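Local coordinates for eukaryotic translation initiation factor 4 gamma 5 (Trypanosoma cruzi, PDB 6OZU), which probably acts in translation initiation as an eIF4G-type scaffold, its MIF4G domain being of the kind that in relatives binds the helicase eIF4A, at residues W159-T164 with F219-T224; A134-L139 with L154-W159. All coordinates share one frame; numbering follows the deposited sequence.

Contact 1: W159-T164 with F219-T224. With SO4 (sulfate ion), chain G.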
ATOM      1  N   TRP A 159       2.803  10.241   9.273  1.00 47.16           N
ATOM      2  CA  TRP A 159       3.438  11.342   8.545  1.00 47.49           C
ATOM      3  C   TRP A 159       2.531  11.947   7.487  1.00 51.07           C
ATOM      4  O   TRP A 159       2.608  13.145   7.231  1.00 52.00           O
ATOM      5  CB  TRP A 159       4.818  10.981   7.970  1.00 47.10           C
ATOM      6  CG  TRP A 159       4.864   9.850   6.983  1.00 47.32           C
ATOM      7  CD1 TRP A 159       5.316   8.580   7.220  1.00 50.53           C
ATOM      8  CD2 TRP A 159       4.614   9.933   5.560  1.00 45.83           C
ATOM      9  NE1 TRP A 159       5.335   7.856   6.045  1.00 49.59           N
ATOM     10  CE2 TRP A 159       4.876   8.655   5.015  1.00 49.58           C
ATOM     11  CE3 TRP A 159       4.223  10.973   4.691  1.00 45.79           C
ATOM     12  CZ2 TRP A 159       4.713   8.379   3.649  1.00 46.90           C
ATOM     13  CZ3 TRP A 159       4.055  10.693   3.342  1.00 45.83           C
ATOM     14  CH2 TRP A 159       4.304   9.413   2.835  1.00 46.10           C
ATOM     15  N   LEU A 160       1.640  11.142   6.902  1.00 45.83           N
ATOM     16  CA  LEU A 160       0.690  11.610   5.890  1.00 43.11           C
ATOM     17  C   LEU A 160      -0.283  12.636   6.470  1.00 46.54           C
ATOM     18  O   LEU A 160      -0.571  13.634   5.804  1.00 45.62           O
ATOM     19  CB  LEU A 160      -0.055  10.407   5.302  1.00 42.11           C
ATOM     20  CG  LEU A 160      -0.764  10.588   3.965  1.00 44.76           C
ATOM     21  CD1 LEU A 160       0.239  10.615   2.807  1.00 45.07           C
ATOM     22  CD2 LEU A 160      -1.757   9.475   3.747  1.00 41.33           C
ATOM     23  N   LEU A 161      -0.766  12.407   7.725  1.00 42.05           N
ATOM     24  CA  LEU A 161      -1.711  13.290   8.401  1.00 41.14           C
ATOM     25  C   LEU A 161      -1.069  14.307   9.335  1.00 46.26           C
ATOM     26  O   LEU A 161      -1.494  15.461   9.350  1.00 46.19           O
ATOM     27  CB  LEU A 161      -2.758  12.478   9.176  1.00 41.84           C
ATOM     28  CG  LEU A 161      -3.669  11.501   8.390  1.00 45.92           C
ATOM     29  CD1 LEU A 161      -4.453  10.631   9.365  1.00 46.35           C
ATOM     30  CD2 LEU A 161      -4.638  12.247   7.449  1.00 45.80           C
ATOM     31  N   TYR A 162      -0.095  13.878  10.158  1.00 45.66           N
ATOM     32  CA  TYR A 162       0.579  14.745  11.132  1.00 48.09           C
ATOM     33  C   TYR A 162       1.858  15.397  10.624  1.00 55.64           C
ATOM     34  O   TYR A 162       2.428  16.215  11.339  1.00 57.66           O
ATOM     35  CB  TYR A 162       0.854  14.000  12.448  1.00 51.03           C
ATOM     36  CG  TYR A 162      -0.387  13.566  13.208  1.00 53.46           C
ATOM     37  CD1 TYR A 162      -1.093  14.467  13.997  1.00 56.62           C
ATOM     38  CD2 TYR A 162      -0.805  12.237  13.201  1.00 53.50           C
ATOM     39  CE1 TYR A 162      -2.200  14.062  14.742  1.00 59.76           C
ATOM     40  CE2 TYR A 162      -1.921  11.825  13.928  1.00 55.16           C
ATOM     41  CZ  TYR A 162      -2.612  12.742  14.701  1.00 63.07           C
ATOM     42  OH  TYR A 162      -3.714  12.361  15.412  1.00 60.63           O
ATOM     43  N   GLY A 163       2.279  15.066   9.402  1.00 52.46           N
ATOM     44  CA  GLY A 163       3.493  15.605   8.811  1.00 53.60           C
ATOM     45  C   GLY A 163       4.709  14.748   9.086  1.00 61.34           C
ATOM     46  O   GLY A 163       4.719  13.950  10.035  1.00 61.97           O
ATOM     47  N   THR A 164       5.749  14.914   8.261  1.00 59.48           N
ATOM     48  CA  THR A 164       7.007  14.167   8.392  1.00 61.67           C
ATOM     49  C   THR A 164       7.716  14.508   9.722  1.00 68.78           C
ATOM     50  O   THR A 164       8.296  13.617  10.346  1.00 68.33           O
ATOM     51  CB  THR A 164       7.884  14.321   7.127  1.00 66.68           C
ATOM     52  OG1 THR A 164       7.939  15.701   6.728  1.00 62.84           O
ATOM     53  CG2 THR A 164       7.356  13.481   5.956  1.00 60.36           C
ATOM     54  N   PHE A 219     -12.156  15.598  14.520  1.00 55.81           N
ATOM     55  CA  PHE A 219     -13.377  15.536  13.715  1.00 55.06           C
ATOM     56  C   PHE A 219     -13.147  14.639  12.491  1.00 56.80           C
ATOM     57  O   PHE A 219     -13.998  13.807  12.184  1.00 56.68           O
ATOM     58  CB  PHE A 219     -13.894  16.940  13.322  1.00 57.30           C
ATOM     59  CG  PHE A 219     -15.280  16.924  12.716  1.00 59.26           C
ATOM     60  CD1 PHE A 219     -16.413  16.829  13.521  1.00 63.11           C
ATOM     61  CD2 PHE A 219     -15.454  16.961  11.333  1.00 60.80           C
ATOM     62  CE1 PHE A 219     -17.697  16.765  12.952  1.00 64.37           C
ATOM     63  CE2 PHE A 219     -16.742  16.909  10.769  1.00 63.41           C
ATOM     64  CZ  PHE A 219     -17.852  16.813  11.584  1.00 62.25           C
ATOM     65  N   LEU A 220     -11.973  14.762  11.847  1.00 51.25           N
ATOM     66  CA  LEU A 220     -11.599  13.957  10.689  1.00 49.25           C
ATOM     67  C   LEU A 220     -11.596  12.467  11.010  1.00 53.47           C
ATOM     68  O   LEU A 220     -12.276  11.705  10.323  1.00 53.45           O
ATOM     69  CB  LEU A 220     -10.240  14.385  10.128  1.00 48.21           C
ATOM     70  CG  LEU A 220      -9.769  13.624   8.883  1.00 51.51           C
ATOM     71  CD1 LEU A 220      -9.805  14.488   7.693  1.00 51.64           C
ATOM     72  CD2 LEU A 220      -8.405  13.086   9.066  1.00 50.86           C
ATOM     73  N   LEU A 221     -10.850  12.054  12.051  1.00 49.75           N
ATOM     74  CA  LEU A 221     -10.727  10.650  12.457  1.00 47.82           C
ATOM     75  C   LEU A 221     -12.024  10.047  12.996  1.00 53.72           C
ATOM     76  O   LEU A 221     -12.340   8.904  12.652  1.00 53.58           O
ATOM     77  CB  LEU A 221      -9.583  10.480  13.435  1.00 47.65           C
ATOM     78  CG  LEU A 221      -8.189  10.828  12.904  1.00 51.31           C
ATOM     79  CD1 LEU A 221      -7.214  11.064  14.040  1.00 52.99           C
ATOM     80  CD2 LEU A 221      -7.689   9.777  11.882  1.00 48.94           C
ATOM     81  N   LEU A 222     -12.803  10.830  13.779  1.00 51.52           N
ATOM     82  CA  LEU A 222     -14.083  10.377  14.318  1.00 53.04           C
ATOM     83  C   LEU A 222     -15.159  10.250  13.269  1.00 57.42           C
ATOM     84  O   LEU A 222     -15.928   9.299  13.332  1.00 58.69           O
ATOM     85  CB  LEU A 222     -14.571  11.246  15.493  1.00 55.46           C
ATOM     86  CG  LEU A 222     -13.764  11.110  16.791  1.00 62.76           C
ATOM     87  CD1 LEU A 222     -14.201  12.116  17.792  1.00 64.77           C
ATOM     88  CD2 LEU A 222     -13.913   9.731  17.385  1.00 67.20           C
ATOM     89  N   ASN A 223     -15.248  11.214  12.317  1.00 52.80           N
ATOM     90  CA  ASN A 223     -16.240  11.159  11.241  1.00 51.50           C
ATOM     91  C   ASN A 223     -15.940  10.015  10.270  1.00 51.77           C
ATOM     92  O   ASN A 223     -16.881   9.372   9.796  1.00 51.51           O
ATOM     93  CB  ASN A 223     -16.377  12.489  10.498  1.00 50.02           C
ATOM     94  CG  ASN A 223     -17.737  12.706   9.891  1.00 65.30           C
ATOM     95  OD1 ASN A 223     -17.894  13.322   8.844  1.00 60.77           O
ATOM     96  ND2 ASN A 223     -18.751  12.168  10.520  1.00 58.03           N
ATOM     97  N   THR A 224     -14.636   9.744  10.017  1.00 44.87           N
ATOM     98  CA  THR A 224     -14.159   8.674   9.138  1.00 44.32           C
ATOM     99  C   THR A 224     -14.529   7.292   9.721  1.00 48.93           C
ATOM    100  O   THR A 224     -15.164   6.484   9.029  1.00 48.03           O
ATOM    101  CB  THR A 224     -12.666   8.862   8.807  1.00 55.27           C
ATOM    102  OG1 THR A 224     -12.503  10.096   8.110  1.00 52.82           O
ATOM    103  CG2 THR A 224     -12.129   7.768   7.954  1.00 51.96           C
TER
HETATM  104  S   SO4 G 405       4.557  17.980   5.900  1.00136.90           S
HETATM  105  O1  SO4 G 405       4.851  18.290   7.307  1.00137.31           O
HETATM  106  O2  SO4 G 405       5.698  17.288   5.295  1.00138.10           O
HETATM  107  O3  SO4 G 405       3.372  17.119   5.797  1.00135.91           O
HETATM  108  O4  SO4 G 405       4.313  19.230   5.179  1.00137.15           O
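In the all-helical MIF4G domain, Leu161 and Tyr162, on the last turn of helix 150-162, reach Leu220 and Leu221 near the start of the C-terminal helix 215-235. The backbones stay well apart, with 10.2 Å between Leu161 CA and Leu220 CA, so the gap is bridged by the ends of side chains. Leu161 does most of this from its side. CG lies beside the backbone N (chi1 -60°), which aims the fork at helix 215-235, and its two methyls take different partners: CD2 meets Leu220 CD2 at 4.2 Å, while CD1 turns to the CD2 methyl of Leu221. The leucines cross at a slant, each touch being a single methyl against a single methyl.

Tyr162 starts off to one side, but its ring carries the phenol end back toward helix 215-235, where OH lies 4.0 Å from Leu221 CD1. That is only a graze. The hydroxyl has its polar partner in Leu208 O, at the end of helix 194-208, which brings a third helix to the joint. Helices layered in this way, here 150-162 against the last helix with 173-186 and 194-208 between them in the chain, build the HEAT-like solenoid of MIF4G domains. Helix 173-186 completes the apolar setting, Phe179 lying against Leu161 and Leu176 against Leu220.

Leu220 O is gripped twice by Thr224, one turn further along helix 215-235: by its amide N and, from the opposite face of the carbonyl plane, by OG1 at 2.7 Å. Just after helix 150-162, Gly163 leaves helical geometry with a positive phi of 91°. A sulfate, probably from the crystallisation liquor, lies against this turn; its O2 accepts a hydrogen bond from Thr164 OG1 at 3.1 Å, and its O1 lies 3.4 Å from Gly163 CA.

Contact 2: A134-L139 with L154-W159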
ATOM      1  N   ALA A 134       0.776   6.762  -6.514  1.00 48.16           N
ATOM      2  CA  ALA A 134       1.205   5.397  -6.891  1.00 48.67           C
ATOM      3  C   ALA A 134       1.638   4.583  -5.672  1.00 50.07           C
ATOM      4  O   ALA A 134       1.335   3.389  -5.618  1.00 50.27           O
ATOM      5  CB  ALA A 134       2.340   5.456  -7.888  1.00 50.92           C
ATOM      6  N   ASN A 135       2.287   5.240  -4.677  1.00 45.41           N
ATOM      7  CA  ASN A 135       2.742   4.598  -3.433  1.00 45.59           C
ATOM      8  C   ASN A 135       1.591   4.276  -2.512  1.00 46.75           C
ATOM      9  O   ASN A 135       1.482   3.152  -2.006  1.00 44.51           O
ATOM     10  CB  ASN A 135       3.759   5.479  -2.697  1.00 47.38           C
ATOM     11  CG  ASN A 135       5.137   5.455  -3.287  1.00 53.86           C
ATOM     12  OD1 ASN A 135       5.671   6.474  -3.715  1.00 39.79           O
ATOM     13  ND2 ASN A 135       5.745   4.297  -3.333  1.00 54.13           N
ATOM     14  N   ILE A 136       0.747   5.294  -2.271  1.00 45.14           N
ATOM     15  CA  ILE A 136      -0.459   5.234  -1.432  1.00 43.93           C
ATOM     16  C   ILE A 136      -1.443   4.204  -2.001  1.00 42.66           C
ATOM     17  O   ILE A 136      -1.946   3.388  -1.235  1.00 42.29           O
ATOM     18  CB  ILE A 136      -1.084   6.639  -1.205  1.00 47.40           C
ATOM     19  CG1 ILE A 136      -0.025   7.695  -0.770  1.00 46.73           C
ATOM     20  CG2 ILE A 136      -2.249   6.572  -0.198  1.00 51.05           C
ATOM     21  CD1 ILE A 136       0.722   7.464   0.619  1.00 53.33           C
ATOM     22  N   ASN A 137      -1.634   4.166  -3.329  1.00 37.92           N
ATOM     23  CA  ASN A 137      -2.480   3.136  -3.955  1.00 39.87           C
ATOM     24  C   ASN A 137      -1.925   1.732  -3.609  1.00 43.92           C
ATOM     25  O   ASN A 137      -2.639   0.900  -3.026  1.00 43.31           O
ATOM     26  CB  ASN A 137      -2.587   3.325  -5.488  1.00 45.28           C
ATOM     27  CG  ASN A 137      -3.475   2.306  -6.185  1.00 75.50           C
ATOM     28  OD1 ASN A 137      -4.565   1.956  -5.710  1.00 60.19           O
ATOM     29  ND2 ASN A 137      -3.029   1.803  -7.330  1.00 71.85           N
ATOM     30  N   PHE A 138      -0.629   1.524  -3.879  1.00 39.78           N
ATOM     31  CA  PHE A 138       0.062   0.284  -3.574  1.00 39.35           C
ATOM     32  C   PHE A 138      -0.110  -0.121  -2.090  1.00 45.36           C
ATOM     33  O   PHE A 138      -0.479  -1.274  -1.837  1.00 45.48           O
ATOM     34  CB  PHE A 138       1.519   0.387  -3.985  1.00 41.05           C
ATOM     35  CG  PHE A 138       2.328  -0.890  -3.874  1.00 43.22           C
ATOM     36  CD1 PHE A 138       1.777  -2.120  -4.234  1.00 46.94           C
ATOM     37  CD2 PHE A 138       3.652  -0.855  -3.479  1.00 43.99           C
ATOM     38  CE1 PHE A 138       2.534  -3.290  -4.179  1.00 47.67           C
ATOM     39  CE2 PHE A 138       4.409  -2.023  -3.441  1.00 48.41           C
ATOM     40  CZ  PHE A 138       3.842  -3.235  -3.781  1.00 46.82           C
ATOM     41  N   LEU A 139       0.075   0.826  -1.128  1.00 41.41           N
ATOM     42  CA  LEU A 139      -0.112   0.563   0.309  1.00 41.30           C
ATOM     43  C   LEU A 139      -1.508  -0.026   0.610  1.00 47.95           C
ATOM     44  O   LEU A 139      -1.611  -0.983   1.383  1.00 49.21           O
ATOM     45  CB  LEU A 139       0.130   1.835   1.155  1.00 40.07           C
ATOM     46  CG  LEU A 139       0.048   1.664   2.694  1.00 42.53           C
ATOM     47  CD1 LEU A 139       1.291   0.955   3.266  1.00 42.51           C
ATOM     48  CD2 LEU A 139      -0.140   2.996   3.378  1.00 43.27           C
ATOM     49  N   LEU A 154      -0.164   2.333   9.750  1.00 46.33           N
ATOM     50  CA  LEU A 154      -0.213   3.305  10.836  1.00 46.21           C
ATOM     51  C   LEU A 154       0.912   4.342  10.740  1.00 50.46           C
ATOM     52  O   LEU A 154       0.617   5.533  10.869  1.00 50.31           O
ATOM     53  CB  LEU A 154      -0.168   2.584  12.187  1.00 47.02           C
ATOM     54  CG  LEU A 154      -0.135   3.458  13.448  1.00 51.32           C
ATOM     55  CD1 LEU A 154      -1.445   4.213  13.652  1.00 50.34           C
ATOM     56  CD2 LEU A 154       0.258   2.647  14.652  1.00 52.19           C
ATOM     57  N   HIS A 155       2.182   3.889  10.511  1.00 46.46           N
ATOM     58  CA  HIS A 155       3.371   4.759  10.370  0.50 47.06           C
ATOM     59  C   HIS A 155       3.267   5.681   9.166  1.00 50.08           C
ATOM     60  O   HIS A 155       3.679   6.837   9.257  1.00 52.58           O
ATOM     61  CB  HIS A 155       4.695   3.956  10.314  0.50 49.15           C
ATOM     62  CG  HIS A 155       5.950   4.796  10.406  0.50 53.54           C
ATOM     63  ND1 HIS A 155       6.737   4.799  11.548  0.50 56.94           N
ATOM     64  CD2 HIS A 155       6.536   5.595   9.480  0.50 54.46           C
ATOM     65  CE1 HIS A 155       7.750   5.614  11.288  0.50 56.61           C
ATOM     66  NE2 HIS A 155       7.664   6.125  10.060  0.50 55.53           N
ATOM     67  N   VAL A 156       2.701   5.197   8.036  1.00 43.31           N
ATOM     68  CA  VAL A 156       2.539   6.024   6.834  1.00 42.27           C
ATOM     69  C   VAL A 156       1.517   7.137   7.110  1.00 49.72           C
ATOM     70  O   VAL A 156       1.794   8.304   6.808  1.00 50.34           O
ATOM     71  CB  VAL A 156       2.154   5.204   5.573  1.00 44.80           C
ATOM     72  CG1 VAL A 156       1.627   6.108   4.449  1.00 43.99           C
ATOM     73  CG2 VAL A 156       3.308   4.348   5.085  1.00 44.43           C
ATOM     74  N   LEU A 157       0.340   6.766   7.698  1.00 46.70           N
ATOM     75  CA  LEU A 157      -0.751   7.679   8.065  1.00 45.88           C
ATOM     76  C   LEU A 157      -0.323   8.725   9.095  1.00 48.86           C
ATOM     77  O   LEU A 157      -0.810   9.851   9.057  1.00 47.06           O
ATOM     78  CB  LEU A 157      -2.001   6.908   8.533  1.00 46.23           C
ATOM     79  CG  LEU A 157      -2.715   6.066   7.468  1.00 50.36           C
ATOM     80  CD1 LEU A 157      -3.890   5.346   8.044  1.00 51.22           C
ATOM     81  CD2 LEU A 157      -3.154   6.910   6.311  1.00 52.19           C
ATOM     82  N   GLU A 158       0.624   8.374   9.973  1.00 47.05           N
ATOM     83  CA  GLU A 158       1.211   9.292  10.950  1.00 48.16           C
ATOM     84  C   GLU A 158       1.864  10.476  10.226  1.00 51.32           C
ATOM     85  O   GLU A 158       1.460  11.598  10.494  1.00 51.02           O
ATOM     86  CB  GLU A 158       2.245   8.589  11.820  1.00 51.12           C
ATOM     87  CG  GLU A 158       1.659   7.775  12.957  1.00 70.06           C
ATOM     88  CD  GLU A 158       2.686   7.408  14.008  1.00101.04           C
ATOM     89  OE1 GLU A 158       3.340   8.335  14.545  1.00 85.48           O
ATOM     90  OE2 GLU A 158       2.844   6.196  14.287  1.00101.16           O
ATOM     91  N   TRP A 159       2.803  10.241   9.273  1.00 47.16           N
ATOM     92  CA  TRP A 159       3.438  11.342   8.545  1.00 47.49           C
ATOM     93  C   TRP A 159       2.531  11.947   7.487  1.00 51.07           C
ATOM     94  O   TRP A 159       2.608  13.145   7.231  1.00 52.00           O
ATOM     95  CB  TRP A 159       4.818  10.981   7.970  1.00 47.10           C
ATOM     96  CG  TRP A 159       4.864   9.850   6.983  1.00 47.32           C
ATOM     97  CD1 TRP A 159       5.316   8.580   7.220  1.00 50.53           C
ATOM     98  CD2 TRP A 159       4.614   9.933   5.560  1.00 45.83           C
ATOM     99  NE1 TRP A 159       5.335   7.856   6.045  1.00 49.59           N
ATOM    100  CE2 TRP A 159       4.876   8.655   5.015  1.00 49.58           C
ATOM    101  CE3 TRP A 159       4.223  10.973   4.691  1.00 45.79           C
ATOM    102  CZ2 TRP A 159       4.713   8.379   3.649  1.00 46.90           C
ATOM    103  CZ3 TRP A 159       4.055  10.693   3.342  1.00 45.83           C
ATOM    104  CH2 TRP A 159       4.304   9.413   2.835  1.00 46.10           C
TER
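Val156 points from helix 150-162 straight at Leu139 and Ile136 of helix 118-144, and every heavy atom of its short side chain finds something there. CB itself is already 3.9 Å from Leu139 CD2. Going outward, CG1 lies anti to the valine's backbone N (chi1 165°), which brings it within touch of both partners: it meets Leu139 CD2 at 3.7 Å and Ile136 CD1 at 4.2 Å. The other methyl, CG2, comes within 4.1 Å of that same Leu139 CD2, so one leucine methyl sits against the whole fork of the valine.

The two residues meet tip to tip. Leu139 heads directly for the neighbouring helix, its CG extended away from the backbone N (chi1 -176°), and uses CD2 for the touch. Ile136 works differently: it leaves its helix to one side, and the bend along CG1 brings CD1 obliquely across to the valine.

Helices 118-144 and 150-162 follow each other in the chain and run in roughly opposite senses, making a helical hairpin of the sort from which HEAT-like MIF4G domains are built. The seam between them is buried and purely apolar across these segments. Phe99 of helix 82-112 lies against both Val156 and Leu139, and Ile136 is backed by His178 and Leu182 of helix 173-186, so further helices close over the seam.

Trp159, one turn on from Val156, borders the contact at a looser distance: its CH2 stands 4.6 Å from Ile136 CD1. One face of the indole has Val156 O 3.3 Å above its plane, displaced toward the rim. A glycerol, probably from the crystallisation liquor, lies about 4 Å from the side chain of Ile136.

How the contacts relate
After five helices, the chain runs along helix 118-144, turns, and enters helix 150-162; contact 2 closes this short loop, with 14 residues between its segments. Contact 1 then opens at Trp159, the residue both share, and closes on helix 215-235, with 54 residues between its segments, after the chain has passed through helices 173-186 and 194-208. The two loops are in series, neither nested nor crossed. Helix 150-162 serves both, tied to its predecessor by contact 2 and to the C-terminal helix by contact 1. The contact centres are 12 Å apart, and they meet directly where Leu160 CD1 packs 3.9 Å from Ile136 CD1.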